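Local coordinates for rubber oxygenase (Streptomyces sp., PDB 5O1L), which cleaves the poly(cis-1,4-isoprene) chains of rubber by adding oxygen across their double bonds, using a non-covalently bound b-type heme, at residues 61-66 with 197-202; 153-158 with 203-208. All coordinates share one frame; numbering follows the deposited sequence.

In the fold
Contacts 1 and 2 show how one helix can carry a heme ligand while its neighbours pack around it. Both use helix 187-204: contact 1 sets helix 59-68 against its C-terminal half, where His-198 meets the iron, and contact 2 sets the end of helix 146-154 against its last turn and the 3-10 segment that follows. Their centres lie about 12 Å apart, on the same side of the chain's centre. They touch through Ala-64 CB and His-203 CD2, 3.7 Å apart. On the heme side, Val-201 CG1 of contact 1 comes within 4.2 Å of Ser-155 OG of contact 2, and both residues line the heme pocket.

Contact 1 (61-66 with 197-202); sequences PVLAAV and VHAAVR. With HEM (protoporphyrin IX containing Fe), chain C.
His-198 NE2 sits 2.0 Å from the heme iron, the axial bond of a globin-like helical fold in which one helix carries the proximal ligand. A further atom from outside the two segments also binds the iron, consistent with the imidazole bound in this open state. With CG beside the backbone N and anti to the carbonyl carbon (chi1 -75°), the imidazole leaves the heme-facing side of helix 187-204. Its plane is turned so that CE1 lies over heme NB and CD2 over ND, each 3.0 Å away, which places the ring along the NB-ND direction. Val-197 CG1, 3.7 Å from the meso carbon CHA, and Val-201 CG1, 3.9 Å from the methyl CMD, touch the porphyrin on the same helix side.

The other side is apolar packing against helix 59-68. Two alanines leave so little bulk that the CA atoms of Leu-63 and Ala-200 approach to 5.5 Å. One turn after His-198, Arg-202 forms a salt bridge through NH1 with Asp-60, a second tie between the two helices, and gives NH2 to Ile-222 O in a loop. Leu-63 itself bears on the helix with CB, 3.8 Å from Ala-199 CB.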
# COMPACT_ATOMS: atom_id res chain seq x y z
N PRO A 61 3.51 -18.15 -14.21
CA PRO A 61 4.12 -18.85 -15.38
C PRO A 61 4.21 -17.96 -16.61
O PRO A 61 5.16 -18.12 -17.40
CB PRO A 61 3.18 -20.02 -15.62
CG PRO A 61 1.94 -19.77 -14.81
CD PRO A 61 2.28 -18.83 -13.72
N VAL A 62 3.26 -17.05 -16.78
CA VAL A 62 3.29 -16.13 -17.91
C VAL A 62 4.49 -15.22 -17.84
O VAL A 62 5.25 -15.04 -18.84
CB VAL A 62 1.97 -15.37 -18.08
CG1 VAL A 62 2.12 -14.33 -19.19
CG2 VAL A 62 0.83 -16.38 -18.37
N LEU A 63 4.71 -14.58 -16.71
CA LEU A 63 5.83 -13.69 -16.56
C LEU A 63 7.17 -14.38 -16.62
O LEU A 63 8.13 -13.82 -17.17
CB LEU A 63 5.69 -12.79 -15.32
CG LEU A 63 4.97 -11.47 -15.60
CD1 LEU A 63 5.71 -10.54 -16.56
CD2 LEU A 63 3.56 -11.71 -16.05
N ALA A 64 7.24 -15.62 -16.12
CA ALA A 64 8.46 -16.38 -16.18
C ALA A 64 8.78 -16.61 -17.67
O ALA A 64 9.94 -16.42 -18.04
CB ALA A 64 8.28 -17.71 -15.46
N ALA A 65 7.79 -16.93 -18.48
CA ALA A 65 7.98 -17.20 -19.93
C ALA A 65 8.38 -15.94 -20.66
O ALA A 65 9.36 -15.94 -21.44
CB ALA A 65 6.77 -17.80 -20.54
N VAL A 66 7.72 -14.82 -20.37
CA VAL A 66 8.07 -13.54 -20.96
C VAL A 66 9.52 -13.15 -20.66
O VAL A 66 10.28 -12.78 -21.58
CB VAL A 66 7.05 -12.45 -20.53
CG1 VAL A 66 7.53 -11.06 -20.93
CG2 VAL A 66 5.67 -12.80 -21.12
N VAL A 197 4.46 -7.07 -12.36
CA VAL A 197 5.71 -6.77 -11.67
C VAL A 197 5.94 -7.82 -10.58
O VAL A 197 7.02 -8.42 -10.45
CB VAL A 197 5.80 -5.36 -11.11
CG1 VAL A 197 7.04 -5.21 -10.24
CG2 VAL A 197 5.79 -4.37 -12.23
N HIS A 198 4.93 -8.04 -9.70
CA HIS A 198 5.12 -8.97 -8.63
C HIS A 198 5.45 -10.37 -9.20
O HIS A 198 6.27 -11.04 -8.61
CB HIS A 198 3.85 -9.00 -7.75
CG HIS A 198 3.68 -7.81 -6.86
ND1 HIS A 198 2.46 -7.52 -6.28
CD2 HIS A 198 4.58 -6.90 -6.37
CE1 HIS A 198 2.64 -6.45 -5.50
NE2 HIS A 198 3.89 -6.03 -5.54
N ALA A 199 4.77 -10.80 -10.25
CA ALA A 199 5.02 -12.08 -10.84
C ALA A 199 6.47 -12.17 -11.38
O ALA A 199 7.14 -13.21 -11.22
CB ALA A 199 3.99 -12.34 -11.90
N ALA A 200 6.96 -11.11 -11.97
CA ALA A 200 8.35 -11.06 -12.41
C ALA A 200 9.29 -11.20 -11.24
O ALA A 200 10.25 -11.97 -11.33
CB ALA A 200 8.62 -9.75 -13.11
N VAL A 201 9.03 -10.49 -10.14
CA VAL A 201 9.83 -10.59 -8.93
C VAL A 201 9.92 -11.99 -8.39
O VAL A 201 10.96 -12.40 -7.88
CB VAL A 201 9.35 -9.58 -7.88
CG1 VAL A 201 10.04 -9.76 -6.53
CG2 VAL A 201 9.61 -8.16 -8.43
N ARG A 202 8.83 -12.73 -8.48
CA ARG A 202 8.79 -14.10 -7.97
C ARG A 202 9.73 -14.99 -8.79
O ARG A 202 10.26 -15.96 -8.27
CB ARG A 202 7.38 -14.65 -7.98
CG ARG A 202 6.46 -13.96 -7.01
CD ARG A 202 5.18 -14.75 -6.83
NE ARG A 202 4.21 -13.94 -6.10
CZ ARG A 202 3.31 -13.19 -6.71
NH1 ARG A 202 3.10 -13.16 -8.03
NH2 ARG A 202 2.58 -12.35 -5.93
CHA HEM C . 6.44 -3.52 -7.02
CHB HEM C . 2.30 -2.31 -5.04
CHC HEM C . 2.74 -5.92 -1.92
CHD HEM C . 7.29 -6.41 -3.27
C1A HEM C . 5.25 -2.96 -6.74
C2A HEM C . 4.72 -1.87 -7.54
C3A HEM C . 3.57 -1.51 -6.96
C4A HEM C . 3.34 -2.34 -5.87
CMA HEM C . 2.70 -0.37 -7.44
CAA HEM C . 5.33 -1.22 -8.80
CBA HEM C . 6.36 -0.15 -8.39
CGA HEM C . 6.62 0.76 -9.53
O1A HEM C . 7.39 0.28 -10.37
O2A HEM C . 6.03 1.91 -9.58
C1B HEM C . 2.04 -3.22 -4.03
C2B HEM C . 0.84 -3.18 -3.25
C3B HEM C . 0.91 -4.18 -2.39
C4B HEM C . 2.18 -4.85 -2.59
CMB HEM C . -0.31 -2.21 -3.39
CAB HEM C . 0.01 -4.74 -1.40
CBB HEM C . -1.30 -4.28 -1.07
C1C HEM C . 4.04 -6.39 -2.01
C2C HEM C . 4.60 -7.30 -1.04
C3C HEM C . 5.88 -7.44 -1.46
C4C HEM C . 6.06 -6.55 -2.60
CMC HEM C . 3.87 -8.01 0.07
CAC HEM C . 6.94 -8.25 -0.85
CBC HEM C . 6.88 -9.20 0.16
C1D HEM C . 7.45 -5.65 -4.41
C2D HEM C . 8.69 -5.61 -5.20
C3D HEM C . 8.47 -4.82 -6.25
C4D HEM C . 7.08 -4.38 -6.13
CMD HEM C . 9.93 -6.30 -4.78
CAD HEM C . 9.49 -4.43 -7.35
CBD HEM C . 10.27 -3.23 -6.84
CGD HEM C . 11.34 -2.87 -7.88
O1D HEM C . 11.26 -1.73 -8.40
O2D HEM C . 12.27 -3.64 -8.23
NA HEM C . 4.38 -3.26 -5.74
NB HEM C . 2.79 -4.22 -3.56
NC HEM C . 4.92 -5.90 -2.94
ND HEM C . 6.48 -4.95 -5.05
FE HEM C . 4.65 -4.61 -4.34

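Contact 2 (153-158 with 203-208); sequences YYSKGG and HLLPQS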
# COMPACT_ATOMS: atom_id res chain seq x y z
N TYR A 153 14.56 -4.22 -0.87
CA TYR A 153 16.00 -3.94 -0.72
C TYR A 153 16.79 -4.74 -1.73
O TYR A 153 17.74 -4.22 -2.31
CB TYR A 153 16.47 -4.28 0.67
CG TYR A 153 17.93 -3.91 0.97
CD1 TYR A 153 18.27 -2.71 1.53
CD2 TYR A 153 18.91 -4.84 0.74
CE1 TYR A 153 19.60 -2.40 1.79
CE2 TYR A 153 20.25 -4.55 0.98
CZ TYR A 153 20.56 -3.36 1.49
OH TYR A 153 21.91 -3.13 1.71
N TYR A 154 16.49 -6.02 -1.89
CA TYR A 154 17.26 -6.91 -2.78
C TYR A 154 16.81 -6.95 -4.21
O TYR A 154 17.49 -7.57 -5.03
CB TYR A 154 17.33 -8.34 -2.21
CG TYR A 154 18.07 -8.41 -0.90
CD1 TYR A 154 19.45 -8.08 -0.86
CD2 TYR A 154 17.47 -8.87 0.23
CE1 TYR A 154 20.13 -8.14 0.33
CE2 TYR A 154 18.13 -8.94 1.42
CZ TYR A 154 19.51 -8.62 1.44
OH TYR A 154 20.15 -8.65 2.63
N SER A 155 15.72 -6.27 -4.59
CA SER A 155 15.25 -6.29 -6.01
C SER A 155 16.20 -5.50 -6.91
O SER A 155 16.60 -4.42 -6.53
CB SER A 155 13.83 -5.74 -6.10
OG SER A 155 13.04 -6.84 -5.92
N LYS A 156 16.55 -6.06 -8.07
CA LYS A 156 17.68 -5.58 -8.88
C LYS A 156 17.36 -4.97 -10.24
O LYS A 156 18.11 -4.09 -10.71
CB LYS A 156 18.73 -6.71 -9.05
CG LYS A 156 19.50 -7.04 -7.79
CD LYS A 156 20.25 -5.81 -7.26
CE LYS A 156 20.43 -5.79 -5.75
NZ LYS A 156 19.97 -4.50 -5.14
N GLY A 157 16.27 -5.43 -10.87
CA GLY A 157 16.01 -5.13 -12.29
C GLY A 157 15.13 -3.93 -12.61
O GLY A 157 14.79 -3.74 -13.78
N GLY A 158 14.75 -3.16 -11.57
CA GLY A 158 13.97 -1.92 -11.72
C GLY A 158 14.83 -0.67 -11.56
O GLY A 158 15.87 -0.55 -12.21
N HIS A 203 9.89 -14.67 -10.07
CA HIS A 203 10.85 -15.40 -10.89
C HIS A 203 12.29 -14.94 -10.63
O HIS A 203 13.24 -15.75 -10.63
CB HIS A 203 10.45 -15.22 -12.33
CG HIS A 203 11.24 -16.06 -13.31
ND1 HIS A 203 11.99 -15.51 -14.31
CD2 HIS A 203 11.37 -17.40 -13.41
CE1 HIS A 203 12.58 -16.48 -15.00
NE2 HIS A 203 12.25 -17.63 -14.46
N LEU A 204 12.50 -13.66 -10.34
CA LEU A 204 13.82 -13.05 -10.23
C LEU A 204 14.47 -13.19 -8.88
O LEU A 204 15.65 -13.57 -8.79
CB LEU A 204 13.79 -11.57 -10.61
CG LEU A 204 13.42 -11.44 -12.09
CD1 LEU A 204 13.10 -10.00 -12.42
CD2 LEU A 204 14.55 -11.94 -12.99
N LEU A 205 13.76 -12.86 -7.79
CA LEU A 205 14.39 -12.78 -6.49
C LEU A 205 15.01 -14.13 -6.03
O LEU A 205 16.04 -14.07 -5.36
CB LEU A 205 13.46 -12.23 -5.40
CG LEU A 205 13.49 -10.75 -5.18
CD1 LEU A 205 12.47 -10.31 -4.10
CD2 LEU A 205 14.86 -10.14 -4.83
N PRO A 206 14.35 -15.28 -6.32
CA PRO A 206 15.01 -16.52 -5.89
C PRO A 206 16.35 -16.77 -6.55
O PRO A 206 17.11 -17.60 -6.06
CB PRO A 206 13.99 -17.59 -6.23
CG PRO A 206 12.69 -16.88 -6.10
CD PRO A 206 12.99 -15.60 -6.82
N GLN A 207 16.63 -16.05 -7.62
CA GLN A 207 17.96 -16.10 -8.27
C GLN A 207 18.98 -15.16 -7.59
O GLN A 207 20.15 -15.13 -8.02
CB GLN A 207 17.81 -15.86 -9.79
CG GLN A 207 16.82 -16.81 -10.49
CD GLN A 207 16.65 -16.56 -11.99
OE1 GLN A 207 17.63 -16.55 -12.73
NE2 GLN A 207 15.41 -16.35 -12.44
N SER A 208 18.61 -14.44 -6.53
CA SER A 208 19.51 -13.56 -5.77
C SER A 208 19.98 -14.28 -4.53
O SER A 208 19.20 -14.59 -3.66
CB SER A 208 18.81 -12.27 -5.34
OG SER A 208 19.38 -11.69 -4.16
O HOH W 1 19.85 -8.87 -4.87
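Leu-205 lays its CD2 methyl against the last turn of helix 146-154, 3.7 Å from Tyr-154 O and 4.0 Å from Tyr-154 CB. The same leucine branch also meets Ser-155 OG, so the side chain covers the place where that helix gives way to loop. On the other side, helix 187-204 runs into a 3-10 segment (205-207), after which Ser-208 serves as N-cap of helix 209-214, its OG bonded to Trp-211 N. The contact thus joins a helix end to a helix-to-helix junction within the catalytic domain, at the heme pocket, which Ser-155 helps to line.

No direct hydrogen bond crosses between the segments; a water does the work instead. It donates to Tyr-154 O over 2.7 Å and stands 2.9 Å from Ser-208 OG, linking a carbonyl at the end of one helix with the capping hydroxyl of another. Ser-155 has its own polar partner in Ala-151 O, and its side chain also touches the heme, so the methyls of Leu-205 pack against a hydroxyl already bonded back to the helix it follows.

The tyrosine ring leads away from the leucine. A chi1 of -64° sets CG opposite the carbonyl carbon, turning the ring onto helix 209-214, and its OH is hydrogen-bonded to Glu-299 OE2. Tyr-153 CD2 lies 3.5 Å above the plane of this ring, toward its rim.

Within 203-208, the Gln-207 side chain folds back over the preceding turn. Its NE2 lies above the centre of the His-203 ring and donates to His-203 O over 2.9 Å. The bond is fairly straight (161°), with the nitrogen standing out of the carbonyl plane.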